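Local coordinates for protein DegT/DnrJ/EryC1/StrS aminotransferase (Brucella abortus 2308, PDB 4QGR) that probably works as a pyridoxal-phosphate-dependent aminotransferase, moving amino groups with the help of its bound cofactor, at residues 169-172 with 173-177; 62-65 with 66-70; 182-185 with 186-189; 255-258 with 259-262. All blocks are in the same frame, centred on the assembly; numbering follows the deposited sequence.

Contacts 1 and 2 lie at the cofactor end of the central mixed sheet, contact 3 sits behind contact 1, and contact 4 lies on a long helix. Along the chain they come in the order contact 2, contact 1, contact 3, contact 4. Contacts 2 and 1 follow strands 59-63 and 166-170 of that sheet; their centres are about 13 Å apart, and at the same pyridoxal phosphate contact 2 holds the phosphate and contact 1 faces the ring. Contact 3, its centre about 9 Å from that of contact 1, is tied to it through Glu169 and leads back into the sheet at strand 190-194. Two strand-end turns far apart in sequence thus meet at one cofactor, with contacts 3 and 4 packed against contact 1, the latter through Leu260 of helix 247-278 on Ile175.

Contact 1 (169-172 with 173-177). With PLP (pyridoxal-5'-phosphate), chain E.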
ATOM      1  N   GLU A 169      12.847  12.357   7.790  1.00 11.17           N
ATOM      2  CA  GLU A 169      12.033  13.591   7.733  1.00 11.00           C
ATOM      3  C   GLU A 169      10.630  13.189   7.272  1.00 10.68           C
ATOM      4  O   GLU A 169      10.496  12.669   6.182  1.00 11.09           O
ATOM      5  CB  GLU A 169      12.612  14.589   6.737  1.00 11.41           C
ATOM      6  CG  GLU A 169      11.669  15.762   6.439  1.00 11.57           C
ATOM      7  CD  GLU A 169      12.176  16.755   5.431  1.00 12.29           C
ATOM      8  OE1 GLU A 169      13.121  16.387   4.716  1.00 13.52           O
ATOM      9  OE2 GLU A 169      11.630  17.914   5.372  1.00 12.47           O
ATOM     10  N   ASP A 170       9.607  13.366   8.108  1.00  9.89           N
ATOM     11  CA  ASP A 170       8.222  13.156   7.671  1.00  9.98           C
ATOM     12  C   ASP A 170       7.740  14.474   6.988  1.00  9.92           C
ATOM     13  O   ASP A 170       7.248  15.377   7.633  1.00 10.45           O
ATOM     14  CB  ASP A 170       7.305  12.702   8.792  1.00  9.90           C
ATOM     15  CG  ASP A 170       5.893  12.388   8.317  1.00  9.78           C
ATOM     16  OD1 ASP A 170       5.622  12.602   7.092  1.00 10.14           O
ATOM     17  OD2 ASP A 170       5.052  11.940   9.148  1.00 10.52           O
ATOM     18  N   ALA A 171       7.913  14.524   5.675  1.00 10.04           N
ATOM     19  CA  ALA A 171       7.563  15.649   4.823  1.00 10.03           C
ATOM     20  C   ALA A 171       6.220  15.361   4.097  1.00 10.32           C
ATOM     21  O   ALA A 171       5.958  15.892   2.997  1.00 11.22           O
ATOM     22  CB  ALA A 171       8.685  15.895   3.834  1.00 10.19           C
ATOM     23  N   ALA A 172       5.336  14.585   4.736  1.00 10.50           N
ATOM     24  CA  ALA A 172       4.006  14.320   4.195  1.00 10.56           C
ATOM     25  C   ALA A 172       3.343  15.620   3.812  1.00 11.36           C
ATOM     26  O   ALA A 172       2.610  15.670   2.812  1.00 11.46           O
ATOM     27  CB  ALA A 172       3.138  13.595   5.208  1.00 10.95           C
ATOM     28  N   GLN A 173       3.543  16.664   4.600  1.00 11.35           N
ATOM     29  CA  GLN A 173       2.751  17.872   4.437  1.00 11.85           C
ATOM     30  C   GLN A 173       3.543  19.007   3.880  1.00 11.68           C
ATOM     31  O   GLN A 173       3.024  20.132   3.805  1.00 11.44           O
ATOM     32  CB  GLN A 173       2.156  18.290   5.788  1.00 12.23           C
ATOM     33  CG  GLN A 173       1.109  17.322   6.314  1.00 12.71           C
ATOM     34  CD  GLN A 173       0.555  17.694   7.690  1.00 12.67           C
ATOM     35  OE1 GLN A 173       0.456  18.868   8.067  1.00 13.24           O
ATOM     36  NE2 GLN A 173       0.168  16.689   8.431  1.00 13.75           N
ATOM     37  N   SER A 174       4.804  18.778   3.493  1.00 11.66           N
ATOM     38  CA  SER A 174       5.681  19.932   3.260  1.00 11.43           C
ATOM     39  C   SER A 174       6.376  19.978   1.898  1.00 11.42           C
ATOM     40  O   SER A 174       7.325  20.719   1.737  1.00 11.49           O
ATOM     41  CB  SER A 174       6.745  19.989   4.337  1.00 11.19           C
ATOM     42  OG  SER A 174       7.497  18.802   4.354  1.00 11.36           O
ATOM     43  N   ILE A 175       5.915  19.224   0.907  1.00 11.86           N
ATOM     44  CA  ILE A 175       6.532  19.353  -0.444  1.00 12.71           C
ATOM     45  C   ILE A 175       6.219  20.738  -1.033  1.00 13.34           C
ATOM     46  O   ILE A 175       5.060  21.143  -1.102  1.00 13.89           O
ATOM     47  CB  ILE A 175       6.172  18.167  -1.370  1.00 13.29           C
ATOM     48  CG1 ILE A 175       6.673  16.856  -0.770  1.00 13.42           C
ATOM     49  CG2 ILE A 175       6.762  18.375  -2.776  1.00 13.77           C
ATOM     50  CD1 ILE A 175       8.150  16.790  -0.483  1.00 14.07           C
ATOM     51  N   GLY A 176       7.271  21.488  -1.396  1.00 14.49           N
ATOM     52  CA  GLY A 176       7.144  22.886  -1.775  1.00 14.57           C
ATOM     53  C   GLY A 176       7.679  23.808  -0.743  1.00 15.10           C
ATOM     54  O   GLY A 176       8.011  24.957  -1.061  1.00 15.60           O
ATOM     55  N   GLY A 177       7.774  23.325   0.513  1.00 14.43           N
ATOM     56  CA  GLY A 177       8.356  24.096   1.583  1.00 15.08           C
ATOM     57  C   GLY A 177       9.880  24.090   1.512  1.00 16.00           C
ATOM     58  O   GLY A 177      10.485  23.204   0.896  1.00 15.89           O
TER
HETATM   59  N1  PLP E 403       2.675  11.732   7.973  1.00 12.49           N
HETATM   60  C2  PLP E 403       1.953  12.860   8.108  1.00 13.44           C
HETATM   61  C2A PLP E 403       2.472  14.048   8.882  1.00 13.83           C
HETATM   62  C3  PLP E 403       0.650  12.951   7.391  1.00 14.24           C
HETATM   63  O3  PLP E 403      -0.043  14.080   7.477  1.00 13.36           O
HETATM   64  C4  PLP E 403       0.147  11.740   6.690  1.00 15.06           C
HETATM   65  C4A PLP E 403      -1.075  11.617   5.864  1.00 20.41           C
HETATM   66  O4A PLP E 403      -1.464  12.511   5.140  1.00 26.40           O
HETATM   67  C5  PLP E 403       1.040  10.574   6.641  1.00 14.25           C
HETATM   68  C6  PLP E 403       2.271  10.643   7.298  1.00 12.83           C
HETATM   69  C5A PLP E 403       0.620   9.310   5.925  1.00 12.98           C
HETATM   70  O4P PLP E 403       0.521   9.496   4.506  1.00 13.74           O
HETATM   71  P   PLP E 403      -0.549   8.657   3.647  1.00 13.40           P
HETATM   72  O1P PLP E 403      -0.157   8.814   2.180  1.00 12.60           O
HETATM   73  O2P PLP E 403      -0.556   7.241   4.163  1.00 12.87           O
HETATM   74  O3P PLP E 403      -1.848   9.419   3.955  1.00 13.95           O
HETATM   75  O   HOH W   1       4.862  16.857   7.056  1.00 10.02           O
HETATM   76  O   HOH W   2       3.456  17.417   0.819  1.00 14.15           O
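Two waters are built into the tight turn in which Ala171 meets Ser174. Water 1 joins Asp170 O to Gln173 N, and water 2 joins Ala172 O to Ile175 N. The type I turn itself is closed by Ser174 N on Ala171 O (3.1 Å), with the donor standing well above the carbonyl plane. Ser174 OG lies 3.2 Å from Ala171 CB and is hydrogen-bonded to Asp145, while Ile175 CD1 only brushes the same methyl at 4.4 Å. Before the turn, Asp170 OD1 accepts from Ala172 N at 3.1 Å on its anti side, somewhat out of the carboxylate plane: an Asx turn. With CG anti to the backbone N (chi1 -176°), the Asp170 carboxylate reaches the cofactor; its OD2 lies 2.7 Å from PLP N1 and is hydrogen-bonded to Thr95. Ala172 CB sits over the ring face, 3.2 Å from PLP C2. Gln173, its chain extended beyond CG, donates from NE2 to PLP O3 (2.8 Å, 165°), and Phe147 N holds its OE1. An aspartate facing N1 is a hallmark of fold type I pyridoxal-phosphate enzymes, where it is thought to stabilise a protonated pyridine nitrogen and so strengthen the cofactor as an electron sink.

Contact 2 (62-65 with 66-70); sequences ACAN and GTDAL. With PLP (pyridoxal-5'-phosphate), chain E.
Asn65 OD1 is gripped by two backbone N-H groups, those of Thr67 and Asp68, each at 2.8 Å. The Asp68 bond is nearly straight (165°) but tilted from the amide carbonyl plane, whereas Thr67 N lies in that plane and makes a more bent bond. The side chain can fold back over its own turn because CG sits between the backbone N and the carbonyl carbon (chi1 66°). The backbone of Asn65 joins in as well, its O accepting from Ala69 N at 3.2 Å. The Asn65 and Asp68 side chains cross at about a right angle, their amide and carboxylate planes 59° apart, and Asp68 OD2 is bonded to Ser243. The two bonds to OD1 cap helix 68-76 in the short turn that follows strand 59-63, and this strand-to-helix turn doubles as the phosphate-binding loop of the cofactor site. Gly66 N donates to PLP O1P at 2.8 Å, and the missing side chain lets O4P approach the CA of Gly66. Thr67 OG1 donates to O2P at 2.7 Å, with a weak further bond from Thr67 N. The nearby helix N-terminus would probably stabilise the phosphate's negative charge. Behind the turn, Cys63 SG packs on Ala69 CB (3.8 Å). Leu70 CD1 lies 4.0 Å from PLP C6, while Asn65 packs on Asn242 and Thr67 on His227, both of the second subunit.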
ATOM      1  N   ALA A  62       9.661   6.451  -5.578  1.00 12.52           N
ATOM      2  CA  ALA A  62       8.188   6.534  -5.486  1.00 12.30           C
ATOM      3  C   ALA A  62       7.651   5.269  -4.830  1.00 12.31           C
ATOM      4  O   ALA A  62       8.245   4.214  -4.969  1.00 12.18           O
ATOM      5  CB  ALA A  62       7.573   6.763  -6.871  1.00 12.86           C
ATOM      6  N   CYS A  63       6.546   5.382  -4.080  1.00 11.48           N
ATOM      7  CA  CYS A  63       5.935   4.210  -3.436  1.00 11.67           C
ATOM      8  C   CYS A  63       4.434   4.423  -3.291  1.00 11.55           C
ATOM      9  O   CYS A  63       3.875   5.385  -3.861  1.00 11.01           O
ATOM     10  CB  CYS A  63       6.612   3.948  -2.083  1.00 11.42           C
ATOM     11  SG  CYS A  63       6.649   5.340  -0.919  1.00 12.01           S
ATOM     12  N   ALA A  64       3.773   3.582  -2.504  1.00 11.67           N
ATOM     13  CA  ALA A  64       2.336   3.521  -2.555  1.00 12.10           C
ATOM     14  C   ALA A  64       1.589   4.543  -1.731  1.00 11.93           C
ATOM     15  O   ALA A  64       0.435   4.846  -2.056  1.00 11.48           O
ATOM     16  CB  ALA A  64       1.845   2.137  -2.158  1.00 12.77           C
ATOM     17  N   ASN A  65       2.204   5.013  -0.652  1.00 10.92           N
ATOM     18  CA  ASN A  65       1.614   5.991   0.217  1.00 10.59           C
ATOM     19  C   ASN A  65       2.649   6.474   1.227  1.00 10.19           C
ATOM     20  O   ASN A  65       3.770   5.939   1.307  1.00  9.94           O
ATOM     21  CB  ASN A  65       0.336   5.451   0.921  1.00 10.17           C
ATOM     22  CG  ASN A  65       0.655   4.330   1.885  1.00 10.67           C
ATOM     23  OD1 ASN A  65       1.357   4.532   2.874  1.00 10.29           O
ATOM     24  ND2 ASN A  65       0.196   3.144   1.576  1.00 10.80           N
ATOM     25  N   GLY A  66       2.283   7.519   1.948  1.00 10.51           N
ATOM     26  CA  GLY A  66       3.206   8.195   2.878  1.00 10.91           C
ATOM     27  C   GLY A  66       3.437   7.469   4.173  1.00 11.29           C
ATOM     28  O   GLY A  66       4.328   7.855   4.950  1.00 13.09           O
ATOM     29  N   THR A  67       2.633   6.451   4.447  1.00 10.90           N
ATOM     30  CA  THR A  67       2.807   5.627   5.648  1.00 10.67           C
ATOM     31  C   THR A  67       3.893   4.593   5.336  1.00 11.15           C
ATOM     32  O   THR A  67       4.913   4.466   6.069  1.00 10.92           O
ATOM     33  CB  THR A  67       1.478   4.938   6.036  1.00 10.93           C
ATOM     34  OG1 THR A  67       0.489   5.939   6.295  1.00 10.34           O
ATOM     35  CG2 THR A  67       1.681   4.067   7.259  1.00 10.83           C
ATOM     36  N   ASP A  68       3.713   3.892   4.217  1.00 10.89           N
ATOM     37  CA  ASP A  68       4.765   3.027   3.682  1.00 11.51           C
ATOM     38  C   ASP A  68       6.120   3.734   3.615  1.00 11.30           C
ATOM     39  O   ASP A  68       7.191   3.111   3.861  1.00 11.25           O
ATOM     40  CB  ASP A  68       4.436   2.530   2.253  1.00 12.00           C
ATOM     41  CG  ASP A  68       3.217   1.594   2.146  1.00 13.98           C
ATOM     42  OD1 ASP A  68       2.418   1.347   3.117  1.00 15.91           O
ATOM     43  OD2 ASP A  68       2.979   1.156   1.000  1.00 14.85           O
ATOM     44  N   ALA A  69       6.104   4.998   3.208  1.00 10.90           N
ATOM     45  CA  ALA A  69       7.287   5.801   3.023  1.00 11.07           C
ATOM     46  C   ALA A  69       8.090   6.024   4.274  1.00 11.32           C
ATOM     47  O   ALA A  69       9.305   6.173   4.185  1.00 11.47           O
ATOM     48  CB  ALA A  69       6.953   7.132   2.379  1.00 11.26           C
ATOM     49  N   LEU A  70       7.424   5.992   5.413  1.00 10.91           N
ATOM     50  CA  LEU A  70       8.081   6.064   6.732  1.00 11.35           C
ATOM     51  C   LEU A  70       8.506   4.687   7.239  1.00 11.74           C
ATOM     52  O   LEU A  70       9.550   4.566   7.893  1.00 12.03           O
ATOM     53  CB  LEU A  70       7.115   6.688   7.746  1.00 11.51           C
ATOM     54  CG  LEU A  70       6.666   8.133   7.464  1.00 11.59           C
ATOM     55  CD1 LEU A  70       5.463   8.511   8.293  1.00 12.62           C
ATOM     56  CD2 LEU A  70       7.821   9.064   7.813  1.00 11.87           C
TER
HETATM   57  N1  PLP E 403       2.675  11.732   7.973  1.00 12.49           N
HETATM   58  C2  PLP E 403       1.953  12.860   8.108  1.00 13.44           C
HETATM   59  C2A PLP E 403       2.472  14.048   8.882  1.00 13.83           C
HETATM   60  C3  PLP E 403       0.650  12.951   7.391  1.00 14.24           C
HETATM   61  O3  PLP E 403      -0.043  14.080   7.477  1.00 13.36           O
HETATM   62  C4  PLP E 403       0.147  11.740   6.690  1.00 15.06           C
HETATM   63  C4A PLP E 403      -1.075  11.617   5.864  1.00 20.41           C
HETATM   64  O4A PLP E 403      -1.464  12.511   5.140  1.00 26.40           O
HETATM   65  C5  PLP E 403       1.040  10.574   6.641  1.00 14.25           C
HETATM   66  C6  PLP E 403       2.271  10.643   7.298  1.00 12.83           C
HETATM   67  C5A PLP E 403       0.620   9.310   5.925  1.00 12.98           C
HETATM   68  O4P PLP E 403       0.521   9.496   4.506  1.00 13.74           O
HETATM   69  P   PLP E 403      -0.549   8.657   3.647  1.00 13.40           P
HETATM   70  O1P PLP E 403      -0.157   8.814   2.180  1.00 12.60           O
HETATM   71  O2P PLP E 403      -0.556   7.241   4.163  1.00 12.87           O
HETATM   72  O3P PLP E 403      -1.848   9.419   3.955  1.00 13.95           O

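Contact 3 (182-185 with 186-189); sequences VMCG and AFGH
Val182 lays its CG1 methyl over one face of the Phe187 ring, 3.9 Å from the centroid and 22° off the normal, a CH-pi contact displaced toward the CZ and CE1 rim. The two meet because Val182 CG1 is anti to its backbone nitrogen (chi1 175°) and the end of Phe187 turns back toward Val182. The same methyl touches Ala186 CB at 4.0 Å. At the ring edge, close to its plane, lies Cys184 CA, 4.1 Å from Phe187 CE2, and Cys184 SG makes a looser apolar contact with that ring atom. Beyond this small hydrophobic patch the backbone reverses in a type II beta turn from Met183 to Ala186, closed by Ala186 N on Met183 O at 2.9 Å. Gly185 takes the third position of the turn with positive phi, as is usual for this turn type. On the polar edge, water 3 donates both to Gly185 O (2.8 Å) and to Phe187 O (2.7 Å), bridging the two carbonyls. The carboxylate of Glu169 accepts from Gly185 N and Phe187 N, joining the turn to the end of strand 166-170. The ring also stacks with Tyr153, the first residue of helix 153-163, and Met183 rests on Tyr54 and Leu55 of helix 42-55. The whole piece links strand 182-183, at the edge of a small antiparallel sheet, to strand 190-194 of the central sheet.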
ATOM      1  N   VAL A 182      17.109  24.903   1.442  1.00 20.84           N
ATOM      2  CA  VAL A 182      17.082  23.475   1.337  1.00 19.70           C
ATOM      3  C   VAL A 182      15.601  23.114   1.286  1.00 17.54           C
ATOM      4  O   VAL A 182      14.821  23.624   2.064  1.00 16.78           O
ATOM      5  CB  VAL A 182      17.781  22.816   2.520  1.00 20.34           C
ATOM      6  CG1 VAL A 182      17.621  21.310   2.426  1.00 21.10           C
ATOM      7  CG2 VAL A 182      19.273  23.201   2.495  1.00 22.30           C
ATOM      8  N   MET A 183      15.221  22.329   0.290  1.00 16.61           N
ATOM      9  CA  MET A 183      13.806  21.956   0.142  1.00 15.93           C
ATOM     10  C   MET A 183      13.405  20.886   1.160  1.00 14.86           C
ATOM     11  O   MET A 183      14.100  19.881   1.342  1.00 13.39           O
ATOM     12  CB  MET A 183      13.575  21.384  -1.259  1.00 16.69           C
ATOM     13  CG  MET A 183      13.873  22.356  -2.402  1.00 17.57           C
ATOM     14  SD  MET A 183      12.810  23.816  -2.465  1.00 18.79           S
ATOM     15  CE  MET A 183      11.365  23.125  -3.248  1.00 18.34           C
ATOM     16  N   CYS A 184      12.202  21.017   1.716  1.00 14.56           N
ATOM     17  CA  CYS A 184      11.624  19.960   2.500  1.00 13.84           C
ATOM     18  C   CYS A 184      11.574  18.697   1.662  1.00 13.51           C
ATOM     19  O   CYS A 184      11.204  18.715   0.490  1.00 13.09           O
ATOM     20  CB  CYS A 184      10.231  20.323   2.977  1.00 13.77           C
ATOM     21  SG  CYS A 184      10.214  21.645   4.224  1.00 14.33           S
ATOM     22  N   GLY A 185      11.946  17.601   2.280  1.00 13.60           N
ATOM     23  CA  GLY A 185      12.249  16.372   1.570  1.00 14.11           C
ATOM     24  C   GLY A 185      13.715  15.999   1.571  1.00 14.57           C
ATOM     25  O   GLY A 185      14.070  14.783   1.508  1.00 15.16           O
ATOM     26  N   ALA A 186      14.570  17.005   1.694  1.00 13.96           N
ATOM     27  CA  ALA A 186      15.981  16.848   1.560  1.00 14.78           C
ATOM     28  C   ALA A 186      16.753  16.898   2.904  1.00 14.79           C
ATOM     29  O   ALA A 186      17.986  16.938   2.912  1.00 14.47           O
ATOM     30  CB  ALA A 186      16.510  17.934   0.593  1.00 14.91           C
ATOM     31  N   PHE A 187      16.024  16.914   4.032  1.00 14.22           N
ATOM     32  CA  PHE A 187      16.594  16.853   5.371  1.00 15.14           C
ATOM     33  C   PHE A 187      16.718  15.398   5.881  1.00 15.60           C
ATOM     34  O   PHE A 187      16.141  14.459   5.323  1.00 15.10           O
ATOM     35  CB  PHE A 187      15.760  17.701   6.328  1.00 14.82           C
ATOM     36  CG  PHE A 187      15.732  19.179   5.983  1.00 15.50           C
ATOM     37  CD1 PHE A 187      16.811  20.002   6.320  1.00 16.51           C
ATOM     38  CD2 PHE A 187      14.639  19.754   5.346  1.00 15.12           C
ATOM     39  CE1 PHE A 187      16.768  21.365   6.033  1.00 17.41           C
ATOM     40  CE2 PHE A 187      14.593  21.114   5.040  1.00 16.24           C
ATOM     41  CZ  PHE A 187      15.680  21.920   5.390  1.00 17.26           C
ATOM     42  N   GLY A 188      17.481  15.230   6.952  1.00 16.63           N
ATOM     43  CA  GLY A 188      17.720  13.912   7.543  1.00 17.37           C
ATOM     44  C   GLY A 188      18.533  12.984   6.680  1.00 17.39           C
ATOM     45  O   GLY A 188      19.141  13.400   5.669  1.00 18.10           O
ATOM     46  N   HIS A 189      18.531  11.715   7.041  1.00 16.90           N
ATOM     47  CA  HIS A 189      19.147  10.669   6.211  1.00 17.77           C
ATOM     48  C   HIS A 189      18.268  10.336   4.986  1.00 16.27           C
ATOM     49  O   HIS A 189      18.751   9.918   3.923  1.00 15.16           O
ATOM     50  CB  HIS A 189      19.388   9.411   7.061  1.00 18.97           C
ATOM     51  CG  HIS A 189      20.452   9.573   8.111  1.00 21.47           C
ATOM     52  ND1 HIS A 189      20.181  10.004   9.396  1.00 21.07           N
ATOM     53  CD2 HIS A 189      21.792   9.329   8.070  1.00 22.98           C
ATOM     54  CE1 HIS A 189      21.302  10.077  10.086  1.00 23.06           C
ATOM     55  NE2 HIS A 189      22.298   9.653   9.313  1.00 23.78           N
TER
HETATM   56  O   HOH W   3      16.262  13.559   2.787  1.00 15.85           O

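Contact 4 (255-258 with 259-262); sequences EKLA and ILED
Leu257 and Leu260 both carry CG anti to the backbone N (chi1 176° and 179°), and this brings Leu257 CD1 to 4.0 Å from Leu260 CD2, the two side chains meeting at a slant one turn apart. Ile259 is set differently: its CG1 lies between the backbone N and the carbonyl carbon (chi1 66°), which presses CG1 to 3.3 Å from Lys256 O. The helix is distorted at this point. Ile259 N donates to Lys256 O at 3.2 Å and Leu260 N to Leu257 O at 3.1 Å, both bonds of the tighter, 3-10 kind that span three residues, with the donors well above the carbonyl planes. The next two regular links of the alpha-helix are taken over by water. Water 4 donates to Leu257 O and accepts from Glu261 N (2.9 Å). Water 5 does the same more loosely at Ala258 O (3.2 Å), accepting from Asp262 N at 2.9 Å. Helix 247-278 is therefore opened along one side around Ala258 and Ile259 while its chain runs on. The leucine pair faces helix 42-55, Leu257 lying on Lys50 and Leu51 and Leu260 on Tyr54. The charged ends tie the helix to other parts of the chain: Glu255 forms a salt bridge with Arg24, Glu261 one with Arg292 besides a hydrogen bond to Tyr54, and Lys256 NZ is bonded to Gln17 and to Gly202 O. The inserted waters thus keep the parted carbonyl and N-H groups hydrogen-bonded, so the irregular turn need not leave them without partners.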
ATOM      1  N   GLU A 255       1.745  16.348 -13.999  1.00 13.48           N
ATOM      2  CA  GLU A 255       1.019  17.587 -14.278  1.00 13.68           C
ATOM      3  C   GLU A 255       0.858  18.470 -13.022  1.00 13.04           C
ATOM      4  O   GLU A 255       1.020  19.690 -13.121  1.00 13.15           O
ATOM      5  CB  GLU A 255      -0.325  17.271 -14.877  1.00 13.71           C
ATOM      6  CG  GLU A 255      -0.290  16.507 -16.183  1.00 14.84           C
ATOM      7  CD  GLU A 255       0.446  17.210 -17.320  1.00 15.78           C
ATOM      8  OE1 GLU A 255       0.603  18.459 -17.329  1.00 16.30           O
ATOM      9  OE2 GLU A 255       0.911  16.502 -18.222  1.00 17.46           O
ATOM     10  N   LYS A 256       0.636  17.865 -11.854  1.00 12.42           N
ATOM     11  CA  LYS A 256       0.596  18.636 -10.612  1.00 12.46           C
ATOM     12  C   LYS A 256       1.947  19.346 -10.355  1.00 12.85           C
ATOM     13  O   LYS A 256       2.003  20.520  -9.975  1.00 12.55           O
ATOM     14  CB  LYS A 256       0.248  17.755  -9.421  1.00 12.06           C
ATOM     15  CG  LYS A 256      -1.036  16.957  -9.488  1.00 12.34           C
ATOM     16  CD  LYS A 256      -2.260  17.858  -9.687  1.00 12.31           C
ATOM     17  CE  LYS A 256      -3.513  17.234  -9.097  1.00 12.44           C
ATOM     18  NZ  LYS A 256      -3.498  17.242  -7.623  1.00 12.42           N
ATOM     19  N   LEU A 257       3.025  18.618 -10.610  1.00 13.26           N
ATOM     20  CA  LEU A 257       4.368  19.108 -10.291  1.00 13.63           C
ATOM     21  C   LEU A 257       4.673  20.326 -11.142  1.00 13.81           C
ATOM     22  O   LEU A 257       5.257  21.315 -10.654  1.00 14.09           O
ATOM     23  CB  LEU A 257       5.429  17.991 -10.439  1.00 13.70           C
ATOM     24  CG  LEU A 257       6.871  18.461 -10.221  1.00 14.61           C
ATOM     25  CD1 LEU A 257       7.025  18.920  -8.741  1.00 14.19           C
ATOM     26  CD2 LEU A 257       7.827  17.329 -10.564  1.00 14.85           C
ATOM     27  N   ALA A 258       4.199  20.338 -12.378  1.00 14.56           N
ATOM     28  CA  ALA A 258       4.503  21.474 -13.295  1.00 15.24           C
ATOM     29  C   ALA A 258       3.870  22.811 -12.874  1.00 15.46           C
ATOM     30  O   ALA A 258       4.295  23.878 -13.323  1.00 15.85           O
ATOM     31  CB  ALA A 258       4.108  21.145 -14.745  1.00 15.91           C
ATOM     32  N   ILE A 259       2.870  22.764 -12.013  1.00 14.66           N
ATOM     33  CA  ILE A 259       2.273  23.972 -11.455  1.00 14.77           C
ATOM     34  C   ILE A 259       2.518  24.197  -9.975  1.00 14.48           C
ATOM     35  O   ILE A 259       2.059  25.214  -9.402  1.00 14.41           O
ATOM     36  CB  ILE A 259       0.738  24.062 -11.717  1.00 14.63           C
ATOM     37  CG1 ILE A 259      -0.036  22.968 -10.993  1.00 14.17           C
ATOM     38  CG2 ILE A 259       0.420  24.067 -13.224  1.00 15.08           C
ATOM     39  CD1 ILE A 259      -1.525  23.107 -11.131  1.00 14.11           C
ATOM     40  N   LEU A 260       3.264  23.290  -9.342  1.00 14.51           N
ATOM     41  CA  LEU A 260       3.479  23.355  -7.893  1.00 14.02           C
ATOM     42  C   LEU A 260       4.199  24.641  -7.474  1.00 14.32           C
ATOM     43  O   LEU A 260       3.802  25.302  -6.507  1.00 14.35           O
ATOM     44  CB  LEU A 260       4.264  22.117  -7.415  1.00 13.87           C
ATOM     45  CG  LEU A 260       4.596  22.032  -5.930  1.00 13.85           C
ATOM     46  CD1 LEU A 260       3.324  22.007  -5.097  1.00 13.66           C
ATOM     47  CD2 LEU A 260       5.435  20.798  -5.651  1.00 14.40           C
ATOM     48  N   GLU A 261       5.247  25.022  -8.182  1.00 15.00           N
ATOM     49  CA  GLU A 261       5.989  26.209  -7.767  1.00 15.95           C
ATOM     50  C   GLU A 261       5.135  27.462  -7.797  1.00 16.48           C
ATOM     51  O   GLU A 261       5.193  28.236  -6.879  1.00 16.43           O
ATOM     52  CB  GLU A 261       7.284  26.389  -8.578  1.00 16.88           C
ATOM     53  CG  GLU A 261       8.121  27.570  -8.132  1.00 17.77           C
ATOM     54  CD  GLU A 261       8.784  27.434  -6.772  1.00 17.77           C
ATOM     55  OE1 GLU A 261       8.731  26.362  -6.146  1.00 17.77           O
ATOM     56  OE2 GLU A 261       9.350  28.446  -6.290  1.00 17.65           O
ATOM     57  N   ASP A 262       4.301  27.641  -8.831  1.00 17.00           N
ATOM     58  CA  ASP A 262       3.419  28.821  -8.882  1.00 17.58           C
ATOM     59  C   ASP A 262       2.372  28.755  -7.736  1.00 16.93           C
ATOM     60  O   ASP A 262       2.059  29.756  -7.077  1.00 16.43           O
ATOM     61  CB  ASP A 262       2.745  28.912 -10.249  1.00 18.66           C
ATOM     62  CG  ASP A 262       1.958  30.148 -10.409  1.00 19.73           C
ATOM     63  OD1 ASP A 262       2.569  31.210 -10.640  1.00 21.47           O
ATOM     64  OD2 ASP A 262       0.722  30.085 -10.353  1.00 19.94           O
TER
HETATM   65  O   HOH W   4       6.334  23.856 -10.638  1.00 14.74           O
HETATM   66  O   HOH W   5       4.925  26.393 -11.405  1.00 16.34           O